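Local atomic coordinates of NOL1/NOP2/sun family protein (Enterococcus faecium, PDB entry 3M4X), a protein that probably methylates cytosine in ribosomal RNA, using a Rossmann-like methyltransferase domain and a PUA-like RNA-binding domain. Residues 44-49 / 84-89. Sequence-based numbering, arbitrary orientation.
Sequences PLKPAG and AGYEYS
A type II beta turn from Lys46 to Gly49 meets a Schellman motif, which closes helix 80-83, where Lys46 and Tyr86 clasp the two loops of the N-terminal domain together. The contact illustrates how side chains from one loop can bond to backbone carbonyls of another, here Ala84 O and Pro47 O. In the Schellman motif Gly85, at positive phi, is the C-prime residue, and the carbonyl of Ala84 turns to Lys46, whose NZ donates to Ala84 O at 2.7 Å, 28° out of the carbonyl plane. To get there the lysine chain bends at chi2 (-75°) and then runs extended past the tyrosine. On the way Lys46 CB sits over one face of the Tyr86 ring, displaced toward its CZ-CE1 rim, a CH-pi contact 3.7 Å from the centroid, while Lys46 CD lies 3.6 Å from Tyr86 CE1. In the other direction, Tyr86 OH donates to Pro47 O at 2.7 Å, in the carbonyl plane on a lone pair. Gly49 CA comes within 3.7 Å of Tyr86 CE2, and a water bridges Tyr86 O and, weakly, Gly49 O. Ile433 and Pro434 of strand 433-441 also touch the Tyr86 side chain. Lys46 NZ donates further to Arg152 O and Leu390 O, so three carbonyls grip this buried ammonium, which probably stays protonated, tying the N-terminal domain to helix 140-153 and helix 386-390.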
loop_
_atom_site.group_PDB
_atom_site.type_symbol
_atom_site.label_atom_id
_atom_site.label_comp_id
_atom_site.label_asym_id
_atom_site.label_seq_id
_atom_site.Cartn_x
_atom_site.Cartn_y
_atom_site.Cartn_z
ATOM N N PRO A 44 10.210 5.898 -4.528
ATOM C CA PRO A 44 11.541 5.446 -4.958
ATOM C C PRO A 44 11.454 4.460 -6.119
ATOM O O PRO A 44 12.467 4.175 -6.753
ATOM C CB PRO A 44 12.104 4.723 -3.729
ATOM C CG PRO A 44 11.122 4.964 -2.609
ATOM C CD PRO A 44 9.828 5.374 -3.200
ATOM N N LEU A 45 10.264 3.935 -6.388
ATOM C CA LEU A 45 10.074 3.085 -7.561
ATOM C C LEU A 45 10.101 3.873 -8.875
ATOM O O LEU A 45 10.341 3.300 -9.942
ATOM C CB LEU A 45 8.769 2.298 -7.452
ATOM C CG LEU A 45 8.658 1.400 -6.210
ATOM C CD1 LEU A 45 7.285 0.764 -6.133
ATOM C CD2 LEU A 45 9.761 0.329 -6.194
ATOM N N LYS A 46 9.865 5.184 -8.795
ATOM C CA LYS A 46 9.744 6.017 -9.990
ATOM C C LYS A 46 11.069 6.632 -10.448
ATOM O O LYS A 46 11.938 6.913 -9.638
ATOM C CB LYS A 46 8.717 7.133 -9.752
ATOM C CG LYS A 46 7.313 6.642 -9.417
ATOM C CD LYS A 46 6.615 6.112 -10.666
ATOM C CE LYS A 46 5.287 5.489 -10.292
ATOM N NZ LYS A 46 4.344 5.418 -11.428
ATOM N N PRO A 47 11.221 6.840 -11.764
ATOM C CA PRO A 47 12.357 7.616 -12.291
ATOM C C PRO A 47 12.423 8.996 -11.640
ATOM O O PRO A 47 11.458 9.744 -11.760
ATOM C CB PRO A 47 12.011 7.794 -13.782
ATOM C CG PRO A 47 11.022 6.728 -14.103
ATOM C CD PRO A 47 10.294 6.390 -12.821
ATOM N N ALA A 48 13.531 9.332 -10.986
ATOM C CA ALA A 48 13.669 10.644 -10.335
ATOM C C ALA A 48 12.504 10.976 -9.409
ATOM O O ALA A 48 12.005 12.098 -9.405
ATOM C CB ALA A 48 13.823 11.752 -11.387
ATOM N N GLY A 49 12.053 10.002 -8.633
ATOM C CA GLY A 49 10.892 10.212 -7.795
ATOM C C GLY A 49 11.007 11.434 -6.904
ATOM O O GLY A 49 10.136 12.301 -6.904
ATOM N N ALA A 84 0.560 10.316 -11.804
ATOM C CA ALA A 84 1.617 9.408 -12.245
ATOM C C ALA A 84 2.221 8.592 -11.122
ATOM O O ALA A 84 3.215 7.906 -11.340
ATOM C CB ALA A 84 2.717 10.177 -12.957
ATOM N N GLY A 85 1.653 8.708 -9.922
ATOM C CA GLY A 85 2.095 7.917 -8.784
ATOM C C GLY A 85 3.351 8.386 -8.071
ATOM O O GLY A 85 4.033 7.584 -7.441
ATOM N N TYR A 86 3.653 9.680 -8.157
ATOM C CA TYR A 86 4.854 10.217 -7.526
ATOM C C TYR A 86 4.567 10.642 -6.095
ATOM O O TYR A 86 5.465 11.017 -5.351
ATOM C CB TYR A 86 5.434 11.388 -8.347
ATOM C CG TYR A 86 6.342 10.918 -9.475
ATOM C CD1 TYR A 86 5.862 10.092 -10.476
ATOM C CD2 TYR A 86 7.684 11.282 -9.509
ATOM C CE1 TYR A 86 6.712 9.636 -11.514
ATOM C CE2 TYR A 86 8.528 10.853 -10.523
ATOM C CZ TYR A 86 8.038 10.031 -11.522
ATOM O OH TYR A 86 8.884 9.612 -12.514
ATOM N N GLU A 87 3.299 10.595 -5.722
ATOM C CA GLU A 87 2.896 10.957 -4.373
ATOM C C GLU A 87 1.769 10.073 -3.929
ATOM O O GLU A 87 0.859 9.778 -4.704
ATOM C CB GLU A 87 2.440 12.407 -4.292
ATOM C CG GLU A 87 3.513 13.381 -4.682
ATOM C CD GLU A 87 3.060 14.809 -4.581
ATOM O OE1 GLU A 87 3.945 15.677 -4.549
ATOM O OE2 GLU A 87 1.836 15.061 -4.524
ATOM N N TYR A 88 1.856 9.643 -2.678
ATOM C CA TYR A 88 0.785 8.902 -2.035
ATOM C C TYR A 88 0.468 9.630 -0.739
ATOM O O TYR A 88 1.343 9.790 0.117
ATOM C CB TYR A 88 1.219 7.463 -1.728
ATOM C CG TYR A 88 0.054 6.537 -1.526
ATOM C CD1 TYR A 88 -0.420 5.762 -2.575
ATOM C CD2 TYR A 88 -0.596 6.450 -0.292
ATOM C CE1 TYR A 88 -1.499 4.923 -2.407
ATOM C CE2 TYR A 88 -1.680 5.608 -0.117
ATOM C CZ TYR A 88 -2.126 4.852 -1.182
ATOM O OH TYR A 88 -3.199 4.011 -1.037
ATOM N N SER A 89 -0.762 10.103 -0.596
ATOM C CA SER A 89 -1.131 10.771 0.650
ATOM C C SER A 89 -1.442 9.736 1.725
ATOM O O SER A 89 -2.133 8.754 1.478
ATOM C CB SER A 89 -2.285 11.764 0.457
ATOM O OG SER A 89 -3.436 11.125 -0.052
HETATM O O HOH W 1 8.142 10.351 -6.205
#